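Local coordinates for nucleocapsid protein (Schmallenberg virus, PDB 4JNG) that encapsidates the viral genomic RNA, shielding it from nucleases and forming the helical nucleocapsid that serves as template for transcription and replication, at residues L100-W103 / I104-C108; V112-L115 / A116-S119; K130-T133 / W134-Y138; A204-S207 / V208-A212. All blocks are in the same frame, centred on the assembly; numbering follows the deposited sequence.

Interaction 1: L100-W103 / I104-C108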
loop_
_atom_site.group_PDB
_atom_site.type_symbol
_atom_site.label_atom_id
_atom_site.label_comp_id
_atom_site.label_asym_id
_atom_site.label_seq_id
_atom_site.Cartn_x
_atom_site.Cartn_y
_atom_site.Cartn_z
ATOM N N LEU B 100 -27.416 9.753 -15.509
ATOM C CA LEU B 100 -27.087 10.935 -16.332
ATOM C C LEU B 100 -26.689 10.555 -17.753
ATOM O O LEU B 100 -27.100 11.211 -18.709
ATOM C CB LEU B 100 -25.993 11.799 -15.692
ATOM C CG LEU B 100 -26.370 12.682 -14.500
ATOM C CD1 LEU B 100 -25.110 13.266 -13.874
ATOM C CD2 LEU B 100 -27.330 13.814 -14.875
ATOM N N ALA B 101 -25.890 9.503 -17.891
ATOM C CA ALA B 101 -25.554 8.953 -19.210
ATOM C C ALA B 101 -26.814 8.541 -19.974
ATOM O O ALA B 101 -26.958 8.845 -21.156
ATOM C CB ALA B 101 -24.610 7.768 -19.077
ATOM N N ARG B 102 -27.716 7.858 -19.282
ATOM C CA ARG B 102 -28.980 7.435 -19.851
ATOM C C ARG B 102 -29.853 8.636 -20.230
ATOM O O ARG B 102 -30.539 8.608 -21.248
ATOM C CB ARG B 102 -29.713 6.529 -18.860
ATOM C CG ARG B 102 -31.168 6.242 -19.180
ATOM C CD ARG B 102 -31.338 5.311 -20.357
ATOM N NE ARG B 102 -32.157 4.177 -19.945
ATOM C CZ ARG B 102 -33.486 4.164 -19.895
ATOM N NH1 ARG B 102 -34.215 5.218 -20.260
ATOM N NH2 ARG B 102 -34.094 3.077 -19.478
ATOM N N TRP B 103 -29.838 9.674 -19.399
ATOM C CA TRP B 103 -30.585 10.893 -19.694
ATOM C C TRP B 103 -30.063 11.545 -20.977
ATOM O O TRP B 103 -30.853 11.932 -21.830
ATOM C CB TRP B 103 -30.536 11.866 -18.517
ATOM C CG TRP B 103 -31.136 13.199 -18.828
ATOM C CD1 TRP B 103 -32.460 13.506 -18.888
ATOM C CD2 TRP B 103 -30.431 14.398 -19.140
ATOM N NE1 TRP B 103 -32.630 14.831 -19.212
ATOM C CE2 TRP B 103 -31.397 15.403 -19.379
ATOM C CE3 TRP B 103 -29.076 14.725 -19.248
ATOM C CZ2 TRP B 103 -31.050 16.712 -19.712
ATOM C CZ3 TRP B 103 -28.730 16.023 -19.576
ATOM C CH2 TRP B 103 -29.716 17.003 -19.812
ATOM N N ILE B 104 -28.740 11.627 -21.115
ATOM C CA ILE B 104 -28.126 12.217 -22.304
ATOM C C ILE B 104 -28.549 11.442 -23.544
ATOM O O ILE B 104 -28.947 12.040 -24.554
ATOM C CB ILE B 104 -26.582 12.252 -22.222
ATOM C CG1 ILE B 104 -26.114 13.195 -21.109
ATOM C CG2 ILE B 104 -25.979 12.725 -23.544
ATOM C CD1 ILE B 104 -24.680 12.963 -20.680
ATOM N N ALA B 105 -28.459 10.116 -23.462
ATOM C CA ALA B 105 -28.813 9.250 -24.573
ATOM C C ALA B 105 -30.292 9.377 -24.935
ATOM O O ALA B 105 -30.636 9.439 -26.124
ATOM C CB ALA B 105 -28.452 7.805 -24.261
ATOM N N ASP B 106 -31.162 9.444 -23.926
ATOM C CA ASP B 106 -32.591 9.670 -24.167
ATOM C C ASP B 106 -32.867 11.016 -24.845
ATOM O O ASP B 106 -33.780 11.128 -25.662
ATOM C CB ASP B 106 -33.403 9.560 -22.868
ATOM C CG ASP B 106 -33.526 8.125 -22.379
ATOM O OD1 ASP B 106 -33.333 7.210 -23.199
ATOM O OD2 ASP B 106 -33.805 7.906 -21.176
ATOM N N THR B 107 -32.081 12.028 -24.501
ATOM C CA THR B 107 -32.197 13.337 -25.131
ATOM C C THR B 107 -31.586 13.347 -26.540
ATOM O O THR B 107 -32.044 14.086 -27.400
ATOM C CB THR B 107 -31.523 14.425 -24.273
ATOM O OG1 THR B 107 -31.947 14.294 -22.909
ATOM C CG2 THR B 107 -31.895 15.804 -24.780
ATOM N N CYS B 108 -30.565 12.521 -26.767
ATOM C CA CYS B 108 -29.829 12.509 -28.038
ATOM C C CYS B 108 -30.493 11.639 -29.093
ATOM O O CYS B 108 -30.391 11.918 -30.292
ATOM C CB CYS B 108 -28.391 12.031 -27.825
ATOM S SG CYS B 108 -27.329 13.275 -27.068
#

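Interaction 2: V112-L115 / A116-S119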
loop_
_atom_site.group_PDB
_atom_site.type_symbol
_atom_site.label_atom_id
_atom_site.label_comp_id
_atom_site.label_asym_id
_atom_site.label_seq_id
_atom_site.Cartn_x
_atom_site.Cartn_y
_atom_site.Cartn_z
ATOM N N VAL B 112 -31.386 15.317 -33.761
ATOM C CA VAL B 112 -30.075 15.647 -34.309
ATOM C C VAL B 112 -29.484 16.902 -33.639
ATOM O O VAL B 112 -28.282 16.961 -33.376
ATOM C CB VAL B 112 -30.178 15.822 -35.845
ATOM C CG1 VAL B 112 -28.927 16.464 -36.430
ATOM C CG2 VAL B 112 -30.438 14.472 -36.505
ATOM N N LEU B 113 -30.334 17.886 -33.348
ATOM C CA LEU B 113 -29.901 19.115 -32.676
ATOM C C LEU B 113 -29.335 18.832 -31.278
ATOM O O LEU B 113 -28.255 19.315 -30.944
ATOM C CB LEU B 113 -31.048 20.139 -32.599
ATOM C CG LEU B 113 -30.624 21.609 -32.461
ATOM C CD1 LEU B 113 -31.779 22.567 -32.763
ATOM C CD2 LEU B 113 -30.031 21.904 -31.092
ATOM N N LYS B 114 -30.046 18.041 -30.473
ATOM C CA LYS B 114 -29.566 17.688 -29.126
ATOM C C LYS B 114 -28.264 16.891 -29.173
ATOM O O LYS B 114 -27.359 17.126 -28.371
ATOM C CB LYS B 114 -30.617 16.904 -28.336
ATOM C CG LYS B 114 -31.871 17.685 -27.991
ATOM C CD LYS B 114 -31.650 18.702 -26.889
ATOM C CE LYS B 114 -32.859 19.612 -26.748
ATOM N NZ LYS B 114 -32.636 20.677 -25.736
ATOM N N LEU B 115 -28.168 15.949 -30.109
ATOM C CA LEU B 115 -26.928 15.218 -30.310
ATOM C C LEU B 115 -25.764 16.173 -30.584
ATOM O O LEU B 115 -24.718 16.075 -29.944
ATOM C CB LEU B 115 -27.070 14.212 -31.450
ATOM C CG LEU B 115 -25.834 13.350 -31.729
ATOM C CD1 LEU B 115 -25.281 12.775 -30.435
ATOM C CD2 LEU B 115 -26.167 12.233 -32.710
ATOM N N ALA B 116 -25.961 17.113 -31.513
ATOM C CA ALA B 116 -24.911 18.060 -31.891
ATOM C C ALA B 116 -24.403 18.881 -30.702
ATOM O O ALA B 116 -23.194 19.074 -30.552
ATOM C CB ALA B 116 -25.386 18.977 -33.019
ATOM N N GLU B 117 -25.307 19.354 -29.848
ATOM C CA GLU B 117 -24.871 20.119 -28.665
ATOM C C GLU B 117 -24.231 19.228 -27.588
ATOM O O GLU B 117 -23.203 19.602 -27.012
ATOM C CB GLU B 117 -25.974 21.018 -28.075
ATOM C CG GLU B 117 -27.370 20.430 -27.963
ATOM C CD GLU B 117 -28.393 21.439 -27.456
ATOM O OE1 GLU B 117 -29.583 21.081 -27.322
ATOM O OE2 GLU B 117 -28.017 22.601 -27.197
ATOM N N ALA B 118 -24.804 18.055 -27.324
ATOM C CA ALA B 118 -24.173 17.125 -26.377
ATOM C C ALA B 118 -22.744 16.864 -26.821
ATOM O O ALA B 118 -21.820 16.942 -26.023
ATOM C CB ALA B 118 -24.938 15.818 -26.283
ATOM N N SER B 119 -22.570 16.612 -28.115
ATOM C CA SER B 119 -21.255 16.302 -28.683
ATOM C C SER B 119 -20.235 17.434 -28.523
ATOM O O SER B 119 -19.034 17.174 -28.442
ATOM C CB SER B 119 -21.384 15.891 -30.158
ATOM O OG SER B 119 -21.656 17.007 -31.000
#

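Interaction 3: K130-T133 / W134-Y138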
loop_
_atom_site.group_PDB
_atom_site.type_symbol
_atom_site.label_atom_id
_atom_site.label_comp_id
_atom_site.label_asym_id
_atom_site.label_seq_id
_atom_site.Cartn_x
_atom_site.Cartn_y
_atom_site.Cartn_z
ATOM N N LYS B 130 -9.506 5.258 -24.835
ATOM C CA LYS B 130 -9.618 4.081 -25.699
ATOM C C LYS B 130 -9.863 4.423 -27.181
ATOM O O LYS B 130 -10.172 3.536 -27.979
ATOM C CB LYS B 130 -10.738 3.170 -25.179
ATOM C CG LYS B 130 -10.374 2.403 -23.916
ATOM C CD LYS B 130 -9.356 1.311 -24.208
ATOM C CE LYS B 130 -9.304 0.265 -23.101
ATOM N NZ LYS B 130 -9.007 -1.089 -23.650
ATOM N N GLY B 131 -9.712 5.696 -27.543
ATOM C CA GLY B 131 -9.929 6.166 -28.914
ATOM C C GLY B 131 -11.377 6.236 -29.389
ATOM O O GLY B 131 -11.647 5.972 -30.563
ATOM N N CYS B 132 -12.311 6.619 -28.514
ATOM C CA CYS B 132 -13.740 6.546 -28.866
ATOM C C CYS B 132 -14.277 7.780 -29.621
ATOM O O CYS B 132 -14.493 7.707 -30.825
ATOM C CB CYS B 132 -14.603 6.210 -27.644
ATOM S SG CYS B 132 -16.247 5.561 -28.045
ATOM N N THR B 133 -14.477 8.899 -28.929
ATOM C CA THR B 133 -15.138 10.104 -29.493
ATOM C C THR B 133 -16.617 9.928 -29.861
ATOM O O THR B 133 -17.092 8.826 -30.144
ATOM C CB THR B 133 -14.407 10.714 -30.723
ATOM O OG1 THR B 133 -14.470 9.819 -31.843
ATOM C CG2 THR B 133 -12.960 11.044 -30.397
ATOM N N TRP B 134 -17.330 11.052 -29.877
ATOM C CA TRP B 134 -18.746 11.085 -30.254
ATOM C C TRP B 134 -18.967 10.566 -31.670
ATOM O O TRP B 134 -20.081 10.182 -32.024
ATOM C CB TRP B 134 -19.292 12.510 -30.150
ATOM C CG TRP B 134 -19.589 12.976 -28.750
ATOM C CD1 TRP B 134 -18.753 13.658 -27.914
ATOM C CD2 TRP B 134 -20.823 12.822 -28.039
ATOM N NE1 TRP B 134 -19.387 13.933 -26.723
ATOM C CE2 TRP B 134 -20.660 13.433 -26.776
ATOM C CE3 TRP B 134 -22.054 12.230 -28.349
ATOM C CZ2 TRP B 134 -21.682 13.462 -25.818
ATOM C CZ3 TRP B 134 -23.068 12.261 -27.398
ATOM C CH2 TRP B 134 -22.875 12.871 -26.149
ATOM N N ALA B 135 -17.898 10.569 -32.466
ATOM C CA ALA B 135 -17.905 10.046 -33.829
ATOM C C ALA B 135 -18.391 8.610 -33.919
ATOM O O ALA B 135 -19.076 8.244 -34.873
ATOM C CB ALA B 135 -16.513 10.154 -34.434
ATOM N N ASP B 136 -18.045 7.801 -32.921
ATOM C CA ASP B 136 -18.437 6.390 -32.896
ATOM C C ASP B 136 -19.899 6.178 -32.499
ATOM O O ASP B 136 -20.344 5.036 -32.361
ATOM C CB ASP B 136 -17.516 5.604 -31.955
ATOM C CG ASP B 136 -16.106 5.458 -32.507
ATOM O OD1 ASP B 136 -15.957 5.134 -33.707
ATOM O OD2 ASP B 136 -15.141 5.647 -31.738
ATOM N N GLY B 137 -20.649 7.267 -32.324
ATOM C CA GLY B 137 -22.057 7.176 -31.964
ATOM C C GLY B 137 -22.261 7.331 -30.471
ATOM O O GLY B 137 -21.404 6.948 -29.666
ATOM N N TYR B 138 -23.406 7.894 -30.104
ATOM C CA TYR B 138 -23.712 8.205 -28.706
ATOM C C TYR B 138 -23.757 6.969 -27.797
ATOM O O TYR B 138 -23.356 7.055 -26.642
ATOM C CB TYR B 138 -25.015 9.017 -28.597
ATOM C CG TYR B 138 -26.278 8.219 -28.824
ATOM C CD1 TYR B 138 -26.607 7.734 -30.089
ATOM C CD2 TYR B 138 -27.146 7.947 -27.774
ATOM C CE1 TYR B 138 -27.757 6.993 -30.295
ATOM C CE2 TYR B 138 -28.299 7.208 -27.970
ATOM C CZ TYR B 138 -28.602 6.734 -29.230
ATOM O OH TYR B 138 -29.754 6.003 -29.429
#

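Interaction 4: A204-S207 / V208-A212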
loop_
_atom_site.group_PDB
_atom_site.type_symbol
_atom_site.label_atom_id
_atom_site.label_comp_id
_atom_site.label_asym_id
_atom_site.label_seq_id
_atom_site.Cartn_x
_atom_site.Cartn_y
_atom_site.Cartn_z
ATOM N N ALA B 204 -21.831 -6.204 -31.347
ATOM C CA ALA B 204 -21.324 -5.066 -30.563
ATOM C C ALA B 204 -19.904 -5.301 -30.019
ATOM O O ALA B 204 -19.102 -4.362 -29.939
ATOM C CB ALA B 204 -22.277 -4.737 -29.424
ATOM N N PHE B 205 -19.604 -6.543 -29.641
ATOM C CA PHE B 205 -18.245 -6.934 -29.255
ATOM C C PHE B 205 -17.266 -6.623 -30.391
ATOM O O PHE B 205 -16.168 -6.108 -30.155
ATOM C CB PHE B 205 -18.204 -8.431 -28.915
ATOM C CG PHE B 205 -16.850 -8.920 -28.461
ATOM C CD1 PHE B 205 -16.400 -8.664 -27.171
ATOM C CD2 PHE B 205 -16.029 -9.644 -29.319
ATOM C CE1 PHE B 205 -15.159 -9.109 -26.748
ATOM C CE2 PHE B 205 -14.786 -10.097 -28.899
ATOM C CZ PHE B 205 -14.350 -9.827 -27.613
ATOM N N ASN B 206 -17.689 -6.945 -31.615
ATOM C CA ASN B 206 -16.940 -6.654 -32.837
ATOM C C ASN B 206 -16.781 -5.146 -33.068
ATOM O O ASN B 206 -15.688 -4.677 -33.396
ATOM C CB ASN B 206 -17.642 -7.308 -34.038
ATOM C CG ASN B 206 -16.811 -7.263 -35.307
ATOM O OD1 ASN B 206 -15.641 -7.646 -35.310
ATOM N ND2 ASN B 206 -17.416 -6.806 -36.399
ATOM N N SER B 207 -17.867 -4.396 -32.888
ATOM C CA SER B 207 -17.840 -2.930 -33.032
ATOM C C SER B 207 -16.778 -2.286 -32.141
ATOM O O SER B 207 -15.955 -1.504 -32.617
ATOM C CB SER B 207 -19.214 -2.327 -32.725
ATOM O OG SER B 207 -20.077 -2.445 -33.843
ATOM N N VAL B 208 -16.793 -2.637 -30.855
ATOM C CA VAL B 208 -15.786 -2.151 -29.904
ATOM C C VAL B 208 -14.435 -2.779 -30.204
ATOM O O VAL B 208 -13.396 -2.170 -29.958
ATOM C CB VAL B 208 -16.164 -2.462 -28.436
ATOM C CG1 VAL B 208 -15.073 -1.989 -27.476
ATOM C CG2 VAL B 208 -17.485 -1.801 -28.085
ATOM N N GLY B 209 -14.456 -4.001 -30.728
ATOM C CA GLY B 209 -13.234 -4.710 -31.095
ATOM C C GLY B 209 -12.452 -4.064 -32.228
ATOM O O GLY B 209 -11.265 -4.352 -32.408
ATOM N N GLN B 210 -13.110 -3.211 -33.011
ATOM C CA GLN B 210 -12.441 -2.487 -34.100
ATOM C C GLN B 210 -12.131 -1.031 -33.730
ATOM O O GLN B 210 -11.724 -0.236 -34.580
ATOM C CB GLN B 210 -13.260 -2.574 -35.399
ATOM C CG GLN B 210 -12.780 -3.650 -36.372
ATOM C CD GLN B 210 -13.434 -5.003 -36.150
ATOM O OE1 GLN B 210 -14.050 -5.559 -37.059
ATOM N NE2 GLN B 210 -13.305 -5.537 -34.943
ATOM N N LEU B 211 -12.317 -0.697 -32.456
ATOM C CA LEU B 211 -11.887 0.582 -31.902
ATOM C C LEU B 211 -10.365 0.582 -31.752
ATOM O O LEU B 211 -9.730 -0.479 -31.799
ATOM C CB LEU B 211 -12.538 0.789 -30.531
ATOM C CG LEU B 211 -12.513 2.189 -29.908
ATOM C CD1 LEU B 211 -13.375 3.143 -30.720
ATOM C CD2 LEU B 211 -12.968 2.132 -28.456
ATOM N N ALA B 212 -9.785 1.764 -31.575
ATOM C CA ALA B 212 -8.347 1.895 -31.365
ATOM C C ALA B 212 -7.910 1.506 -29.952
ATOM O O ALA B 212 -8.523 1.899 -28.970
ATOM C CB ALA B 212 -7.902 3.312 -31.667
#

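Interaction 1: L100-W103 / I104-C108
One face of the Trp103 indole receives the hydroxyl of Thr107, whose OG1 lies 3.7 Å above the ring plane and is offset toward the rim. Trp103 CE3, at the six-membered ring, packs against Ile104 CG1 at 3.8 Å, the two side chains crossing at about a right angle. The other flat group, the Arg102 guanidinium, is met at its edge and in its own plane: Arg102 NH1 donates to the syn lone pair of Asp106 OD2 over 2.9 Å, and the guanidinium and carboxylate planes stand 76° apart. Arg102 gets there by bending at chi2 and chi3, after a first torsion that sets CG opposite the backbone N (168°). The Arg102-Asp106 and Trp103-Thr107 pairs are i to i+4 pairings on the long helix 93-110 of the orthobunyavirus nucleoprotein, where the backbone bonds repeat at the same spacing. Trp103 O is gripped twice, by Thr107 N at 2.9 Å and by Thr107 OG1 at 2.8 Å, the two donors arriving from opposite faces of the carbonyl plane. Arg102 also forms a salt bridge with Glu21 and a cation-pi contact with Tyr24. On the buried side Ile104 meets Ala40 and Phe44 of helix 37-45.

Interaction 2: V112-L115 / A116-S119
Lys114 lays its aliphatic chain alongside Glu117, the two side chains pointing the same way, and its CD comes within 3.2 Å of Glu117 OE1. The lysine tip belongs to the same encounter: Lys114 NZ and Glu117 OE1 form a salt bridge at 3.5 Å, long enough for its hydrogen bond to be weak. A bend at chi2 of Lys114 (-74°) turns the chain along the glutamate. Glu117, by contrast, starts with CG wedged between its backbone N and carbonyl carbon (chi1 43°) and then runs fully extended, which carries the carboxylate back toward the preceding turn. Leu113 borders it there, its CD2 lying 3.9 Å from Glu117 OE1 in an oblique crossing. The same carboxylate oxygen is thus flanked by an ammonium group and by a methyl.

Beneath this pair the first turns of helix 112-121 are closed by regular i to i+4 backbone bonds, of which Ala118 N to Lys114 O, 2.9 Å, is nearly straight at 170°. Ser119 folds its hydroxyl back along the helix, and its OG donates to Ala116 O at 2.6 Å. Ala118 faces inward to Cys108 and Phe37, while Leu115 reaches Trp134. Being long and set at the surface, the i to i+3 charge pair probably adds only modest electrostatic stabilisation, with much of the side-chain contact made by the lysine methylenes.

Interaction 3: K130-T133 / W134-Y138
Thr133 and Asp136 are joined by a backbone hydrogen bond, from Asp136 N to Thr133 O at 3.1 Å. Its N-H points fairly directly at the oxygen (157°), but the donor sits above the carbonyl plane, 48° out of it. An i to i+3 bond of this kind closes the short 3-10 turn 134-136, and Gly137 N continues the pattern by donating to Trp134 O at 3.0 Å.

Van der Waals contacts add to the turn. Thr133 OG1 touches the Ala135 methyl, with 3.3 Å to its CB; a first torsion of 67°, between the backbone N and the carbonyl carbon, tips the hydroxyl toward that methyl. Cys132 SG meets Asp136 CB at 4.1 Å, so the sulfur borders the aspartate side chain. The approach of the Asp136 carboxylate to the Cys132 carbonyl is modelled too closely to be trusted, and its detail remains doubtful.

In the backbone, Gly131, Thr133 and Gly137 all have positive phi, and Gly137 occupies the N-cap position before helix 138-142. The turn thus delivers the chain into that helix from the loop that follows helix 112-121. Its Trp134 ring is held by a hydrogen bond from NE1 to Ile122 O and lies among Leu115, Ala118 and Ser119 of helix 112-121, Ile104 of helix 93-110, and Leu142 of helix 138-142.

Interaction 4: A204-S207 / V208-A212
Asn206 OD1 accepts from Gln210 NE2 at 3.2 Å, a side-chain bond between amides whose planes stand 76° apart. The donor lies well above the Asn206 carbonyl plane, 60° out of it, and the N-H is bent away from the oxygen (138°), a geometry away from the oxygen's lone pairs, which probably makes the bond a modest one. A bend at chi2 of Gln210 brings its amide back over the preceding turn.

The main-chain bonds trace how the helix ends. Val208 N donates to Ala204 O at 3.0 Å along an almost straight path. One residue on, Gly209 N still reaches Phe205 O, at 2.8 Å, but less directly. Gln210 N then divides its hydrogen between two acceptors, Asn206 O at 3.0 Å and Ser207 O at 3.3 Å, both bonds weak. Leu211 N donates to Val208 O at 3.1 Å, an i to i+3 link.

Phe205 O has a second donor in His165 NE2, whose ring also stacks on that of Phe205, while Val208 packs on Tyr158 and Val161 of the same helix 158-168. This passage from i to i+4 to i to i+3 bonding is typical of a helix C-terminus, here where helix 198-209 gives way to the extended chain leading toward the C-terminal region.

From the N terminus the four contacts come in series, each a local closure of a helical turn or loop, and none nests within or crosses another. Interactions 1 and 2 lie on the successive helices 93-110 and 112-121, which pack together where Cys108 SG meets Ala118 CB at 3.6 Å. Interaction 3, in the loop before helix 138-142, reaches back to both: Trp134 rests on interaction 2, and Tyr138 on the backbone of Ala105. Interaction 4 ends helix 198-209 and touches interaction 3 through Leu211, although it remains about 15 Å at nearest atoms from interactions 1 and 2. Among the four, interaction 3 is the one that touches all the others, and it links the two consecutive helices with the end of helix 198-209.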